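Local atomic coordinates of Ras-interacting protein 1 (Homo sapiens, PDB entry 5KHO), a protein that regulates GTPase signalling, cell architecture and adhesion in endothelial cells and is required for the formation of blood vessels. Residues V70-P82 against G118-A131. Numbering follows the deposited sequence.
Sequences VDAFALCDALGRP and GWARRFELRGREEA
The guanidinium of Arg-81 lies flat over one face of the Trp-119 indole, a stack with the planes 6° apart. Its chain, bent at chi2 and chi3, also lays CD on the pyrrole part of that face, a CH-pi contact in which Arg-81 CD is 3.4 Å from Trp-119 NE1. At the indole's edge, near the ring plane, sits Leu-79 CB, and Cys-76 O lies likewise at the edge of the Phe-123 ring. The Arg-121 guanidinium is engaged in its own plane by the carboxylate of Asp-77: NE reaches OD1 and NH2 reaches OD2, each at 2.8 Å and both on the syn side, a side-on bidentate salt bridge. Asp-77 CG stands anti to the backbone N (chi1 -164°), which brings the carboxylate to the NE/NH2 edge of the guanidinium. Arg-121 NH2 also donates to Val-109 O in helix 106-112, and a glycerol, probably from the crystallisation liquor, hydrogen-bonds Asp-77 OD2. With an alanine in place of Arg-121 both bonds to Asp-77 go, and the buried carboxylate would probably be freer to turn, its charge poorly offset by a long, weak ion pair to Arg-98. On the opposite face of the sheet, Glu-124 is gripped through OE2 by Arg-122 and through OE1 by Arg-126, whose NE and NH2 both approach from above the carboxylate plane. Between these faces runs antiparallel pairing, with Cys-76 N to Glu-124 O and Glu-124 N to Cys-76 O each 2.9 Å. Arg-128 N binds Ala-72 O at 2.7 Å as strand 120-127 passes into helix 128-136, and Ala-131 CB meets Cys-76 SG at 3.8 Å. In the mixed sheet of order 2-1-5-3-4, the ubiquitin-like fold of the Ras-associating domain, central strand 120-127 here pairs with its antiparallel neighbour 73-80.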
loop_
_atom_site.group_PDB
_atom_site.type_symbol
_atom_site.label_atom_id
_atom_site.label_comp_id
_atom_site.label_asym_id
_atom_site.label_seq_id
_atom_site.Cartn_x
_atom_site.Cartn_y
_atom_site.Cartn_z
ATOM N N VAL B 70 18.492 -9.515 16.978
ATOM C CA VAL B 70 17.238 -9.062 16.381
ATOM C C VAL B 70 17.352 -7.606 15.934
ATOM O O VAL B 70 16.961 -7.263 14.816
ATOM C CB VAL B 70 16.070 -9.227 17.395
ATOM C CG1 VAL B 70 14.773 -8.591 16.896
ATOM C CG2 VAL B 70 15.848 -10.698 17.729
ATOM N N ASP B 71 17.907 -6.768 16.808
ATOM C CA ASP B 71 18.012 -5.322 16.576
ATOM C C ASP B 71 18.900 -4.934 15.380
ATOM O O ASP B 71 18.878 -3.779 14.932
ATOM C CB ASP B 71 18.468 -4.607 17.859
ATOM C CG ASP B 71 17.525 -4.844 19.044
ATOM O OD1 ASP B 71 16.469 -5.498 18.878
ATOM O OD2 ASP B 71 17.848 -4.371 20.153
ATOM N N ALA B 72 19.661 -5.900 14.869
ATOM C CA ALA B 72 20.488 -5.713 13.679
ATOM C C ALA B 72 19.739 -6.024 12.382
ATOM O O ALA B 72 20.219 -5.692 11.290
ATOM C CB ALA B 72 21.741 -6.564 13.779
ATOM N N PHE B 73 18.576 -6.670 12.517
ATOM C CA PHE B 73 17.738 -7.058 11.374
ATOM C C PHE B 73 16.383 -6.345 11.312
ATOM O O PHE B 73 15.841 -5.913 12.337
ATOM C CB PHE B 73 17.550 -8.572 11.329
ATOM C CG PHE B 73 18.775 -9.318 10.900
ATOM C CD1 PHE B 73 19.046 -9.520 9.546
ATOM C CD2 PHE B 73 19.670 -9.819 11.846
ATOM C CE1 PHE B 73 20.184 -10.207 9.147
ATOM C CE2 PHE B 73 20.807 -10.511 11.450
ATOM C CZ PHE B 73 21.067 -10.702 10.102
ATOM N N ALA B 74 15.848 -6.262 10.094
ATOM C CA ALA B 74 14.667 -5.461 9.777
ATOM C C ALA B 74 13.629 -6.235 8.968
ATOM O O ALA B 74 13.966 -6.984 8.050
ATOM C CB ALA B 74 15.089 -4.214 9.014
ATOM N N LEU B 75 12.364 -6.045 9.314
ATOM C CA LEU B 75 11.287 -6.564 8.486
ATOM C C LEU B 75 10.835 -5.486 7.504
ATOM O O LEU B 75 10.477 -4.372 7.901
ATOM C CB LEU B 75 10.124 -7.102 9.334
ATOM C CG LEU B 75 9.026 -7.932 8.651
ATOM C CD1 LEU B 75 9.575 -9.068 7.793
ATOM C CD2 LEU B 75 8.080 -8.474 9.708
ATOM N N CYS B 76 10.855 -5.838 6.222
ATOM C CA CYS B 76 10.678 -4.870 5.158
ATOM C C CYS B 76 9.480 -5.156 4.267
ATOM O O CYS B 76 9.296 -6.287 3.816
ATOM C CB CYS B 76 11.950 -4.778 4.319
ATOM S SG CYS B 76 13.408 -4.367 5.300
ATOM N N ASP B 77 8.676 -4.113 4.038
ATOM C CA ASP B 77 7.606 -4.116 3.052
ATOM C C ASP B 77 8.227 -3.689 1.729
ATOM O O ASP B 77 8.446 -2.499 1.488
ATOM C CB ASP B 77 6.478 -3.168 3.492
ATOM C CG ASP B 77 5.155 -3.391 2.729
ATOM O OD1 ASP B 77 5.084 -4.157 1.731
ATOM O OD2 ASP B 77 4.159 -2.771 3.142
ATOM N N ALA B 78 8.540 -4.669 0.890
ATOM C CA ALA B 78 9.224 -4.428 -0.392
ATOM C C ALA B 78 8.268 -4.370 -1.584
ATOM O O ALA B 78 7.178 -4.960 -1.546
ATOM C CB ALA B 78 10.290 -5.486 -0.625
ATOM N N LEU B 79 8.689 -3.660 -2.633
ATOM C CA LEU B 79 7.893 -3.454 -3.852
ATOM C C LEU B 79 8.772 -3.399 -5.104
ATOM O O LEU B 79 9.944 -3.014 -5.039
ATOM C CB LEU B 79 7.119 -2.132 -3.772
ATOM C CG LEU B 79 6.271 -1.707 -2.582
ATOM C CD1 LEU B 79 6.141 -0.202 -2.622
ATOM C CD2 LEU B 79 4.902 -2.360 -2.615
ATOM N N GLY B 80 8.186 -3.750 -6.247
ATOM C CA GLY B 80 8.854 -3.631 -7.540
ATOM C C GLY B 80 8.103 -4.349 -8.636
ATOM O O GLY B 80 7.138 -5.067 -8.366
ATOM N N ARG B 81 8.538 -4.133 -9.877
ATOM C CA ARG B 81 8.028 -4.866 -11.031
ATOM C C ARG B 81 8.478 -6.339 -11.012
ATOM O O ARG B 81 9.540 -6.649 -10.457
ATOM C CB ARG B 81 8.472 -4.179 -12.328
ATOM C CG ARG B 81 7.433 -3.258 -12.958
ATOM C CD ARG B 81 7.295 -1.914 -12.253
ATOM N NE ARG B 81 8.136 -0.871 -12.845
ATOM C CZ ARG B 81 9.271 -0.402 -12.322
ATOM N NH1 ARG B 81 9.752 -0.869 -11.165
ATOM N NH2 ARG B 81 9.938 0.549 -12.966
ATOM N N PRO B 82 7.661 -7.254 -11.584
ATOM C CA PRO B 82 8.114 -8.642 -11.734
ATOM C C PRO B 82 8.636 -8.944 -13.142
ATOM O O PRO B 82 9.356 -9.927 -13.336
ATOM C CB PRO B 82 6.847 -9.462 -11.438
ATOM C CG PRO B 82 5.704 -8.484 -11.443
ATOM C CD PRO B 82 6.220 -7.141 -11.867
ATOM N N GLY B 118 0.484 -3.364 -11.507
ATOM C CA GLY B 118 1.660 -3.902 -12.206
ATOM C C GLY B 118 2.878 -4.169 -11.330
ATOM O O GLY B 118 3.938 -4.569 -11.838
ATOM N N TRP B 119 2.722 -3.958 -10.020
ATOM C CA TRP B 119 3.809 -4.109 -9.051
ATOM C C TRP B 119 3.565 -5.277 -8.106
ATOM O O TRP B 119 2.448 -5.472 -7.613
ATOM C CB TRP B 119 3.988 -2.826 -8.243
ATOM C CG TRP B 119 4.615 -1.684 -8.993
ATOM C CD1 TRP B 119 4.202 -1.144 -10.185
ATOM C CD2 TRP B 119 5.753 -0.918 -8.580
ATOM N NE1 TRP B 119 5.021 -0.101 -10.543
ATOM C CE2 TRP B 119 5.981 0.064 -9.579
ATOM C CE3 TRP B 119 6.608 -0.966 -7.465
ATOM C CZ2 TRP B 119 7.035 0.989 -9.502
ATOM C CZ3 TRP B 119 7.661 -0.046 -7.389
ATOM C CH2 TRP B 119 7.862 0.920 -8.408
ATOM N N ALA B 120 4.625 -6.048 -7.873
ATOM C CA ALA B 120 4.622 -7.139 -6.908
ATOM C C ALA B 120 5.021 -6.611 -5.524
ATOM O O ALA B 120 5.615 -5.534 -5.409
ATOM C CB ALA B 120 5.556 -8.248 -7.366
ATOM N N ARG B 121 4.681 -7.372 -4.482
ATOM C CA ARG B 121 4.932 -6.976 -3.110
ATOM C C ARG B 121 5.158 -8.198 -2.223
ATOM O O ARG B 121 4.327 -9.116 -2.198
ATOM C CB ARG B 121 3.760 -6.159 -2.607
ATOM C CG ARG B 121 3.858 -5.704 -1.174
ATOM C CD ARG B 121 2.483 -5.369 -0.649
ATOM N NE ARG B 121 2.545 -4.679 0.633
ATOM C CZ ARG B 121 1.509 -4.535 1.458
ATOM N NH1 ARG B 121 0.318 -5.042 1.142
ATOM N NH2 ARG B 121 1.663 -3.887 2.606
ATOM N N ARG B 122 6.283 -8.194 -1.506
ATOM C CA ARG B 122 6.641 -9.262 -0.579
ATOM C C ARG B 122 7.311 -8.703 0.676
ATOM O O ARG B 122 7.878 -7.608 0.636
ATOM C CB ARG B 122 7.547 -10.299 -1.262
ATOM C CG ARG B 122 8.983 -9.854 -1.509
ATOM C CD ARG B 122 9.711 -10.805 -2.435
ATOM N NE ARG B 122 11.140 -10.496 -2.495
ATOM C CZ ARG B 122 12.043 -11.181 -3.197
ATOM N NH1 ARG B 122 13.315 -10.812 -3.160
ATOM N NH2 ARG B 122 11.694 -12.230 -3.937
ATOM N N PHE B 123 7.232 -9.453 1.777
ATOM C CA PHE B 123 7.987 -9.146 2.983
ATOM C C PHE B 123 9.405 -9.690 2.859
ATOM O O PHE B 123 9.597 -10.825 2.441
ATOM C CB PHE B 123 7.322 -9.730 4.228
ATOM C CG PHE B 123 6.249 -8.861 4.814
ATOM C CD1 PHE B 123 6.538 -7.579 5.275
ATOM C CD2 PHE B 123 4.943 -9.339 4.935
ATOM C CE1 PHE B 123 5.537 -6.785 5.820
ATOM C CE2 PHE B 123 3.940 -8.553 5.483
ATOM C CZ PHE B 123 4.237 -7.274 5.927
ATOM N N GLU B 124 10.391 -8.869 3.222
ATOM C CA GLU B 124 11.802 -9.264 3.186
ATOM C C GLU B 124 12.462 -9.184 4.569
ATOM O O GLU B 124 12.117 -8.317 5.388
ATOM C CB GLU B 124 12.576 -8.431 2.157
ATOM C CG GLU B 124 12.280 -8.796 0.698
ATOM C CD GLU B 124 13.044 -7.960 -0.335
ATOM O OE1 GLU B 124 13.508 -6.837 -0.024
ATOM O OE2 GLU B 124 13.172 -8.426 -1.489
ATOM N N LEU B 125 13.383 -10.114 4.834
ATOM C CA LEU B 125 14.223 -10.033 6.021
ATOM C C LEU B 125 15.590 -9.527 5.608
ATOM O O LEU B 125 16.273 -10.162 4.798
ATOM C CB LEU B 125 14.371 -11.392 6.688
ATOM C CG LEU B 125 14.415 -11.507 8.217
ATOM C CD1 LEU B 125 15.434 -12.575 8.589
ATOM C CD2 LEU B 125 14.695 -10.208 8.960
ATOM N N ARG B 126 15.979 -8.376 6.147
ATOM C CA ARG B 126 17.248 -7.745 5.783
ATOM C C ARG B 126 18.036 -7.240 6.985
ATOM O O ARG B 126 17.459 -6.958 8.046
ATOM C CB ARG B 126 17.009 -6.587 4.813
ATOM C CG ARG B 126 16.713 -7.003 3.382
ATOM C CD ARG B 126 16.556 -5.765 2.527
ATOM N NE ARG B 126 16.004 -6.064 1.213
ATOM C CZ ARG B 126 16.726 -6.384 0.145
ATOM N NH1 ARG B 126 18.052 -6.469 0.219
ATOM N NH2 ARG B 126 16.112 -6.628 -1.005
ATOM N N GLY B 127 19.356 -7.131 6.817
ATOM C CA GLY B 127 20.175 -6.374 7.755
ATOM C C GLY B 127 19.637 -4.955 7.827
ATOM O O GLY B 127 19.373 -4.337 6.785
ATOM N N ARG B 128 19.449 -4.454 9.051
ATOM C CA ARG B 128 18.875 -3.124 9.296
ATOM C C ARG B 128 19.583 -1.980 8.559
ATOM O O ARG B 128 18.914 -1.104 8.022
ATOM C CB ARG B 128 18.795 -2.833 10.792
ATOM C CG ARG B 128 17.794 -1.752 11.150
ATOM C CD ARG B 128 17.381 -1.895 12.602
ATOM N NE ARG B 128 16.032 -1.383 12.834
ATOM C CZ ARG B 128 14.930 -2.127 12.838
ATOM N NH1 ARG B 128 13.750 -1.563 13.068
ATOM N NH2 ARG B 128 14.996 -3.433 12.619
ATOM N N GLU B 129 20.916 -1.994 8.525
ATOM C CA GLU B 129 21.675 -0.990 7.764
ATOM C C GLU B 129 21.523 -1.037 6.223
ATOM O O GLU B 129 21.319 0.002 5.593
ATOM C CB GLU B 129 23.139 -0.939 8.201
ATOM C CG GLU B 129 23.348 -0.066 9.427
ATOM C CD GLU B 129 22.521 1.222 9.409
ATOM O OE1 GLU B 129 22.561 1.985 8.407
ATOM O OE2 GLU B 129 21.829 1.469 10.418
ATOM N N GLU B 130 21.622 -2.231 5.640
ATOM C CA GLU B 130 21.253 -2.465 4.241
ATOM C C GLU B 130 19.870 -1.855 3.927
ATOM O O GLU B 130 19.708 -1.128 2.934
ATOM C CB GLU B 130 21.256 -3.970 3.962
ATOM C CG GLU B 130 21.235 -4.372 2.490
ATOM C CD GLU B 130 20.973 -5.864 2.267
ATOM O OE1 GLU B 130 20.715 -6.246 1.104
ATOM O OE2 GLU B 130 21.016 -6.665 3.237
ATOM N N ALA B 131 18.911 -2.121 4.819
ATOM C CA ALA B 131 17.509 -1.756 4.659
ATOM C C ALA B 131 17.244 -0.253 4.749
ATOM O O ALA B 131 16.547 0.311 3.893
ATOM C CB ALA B 131 16.667 -2.511 5.674
#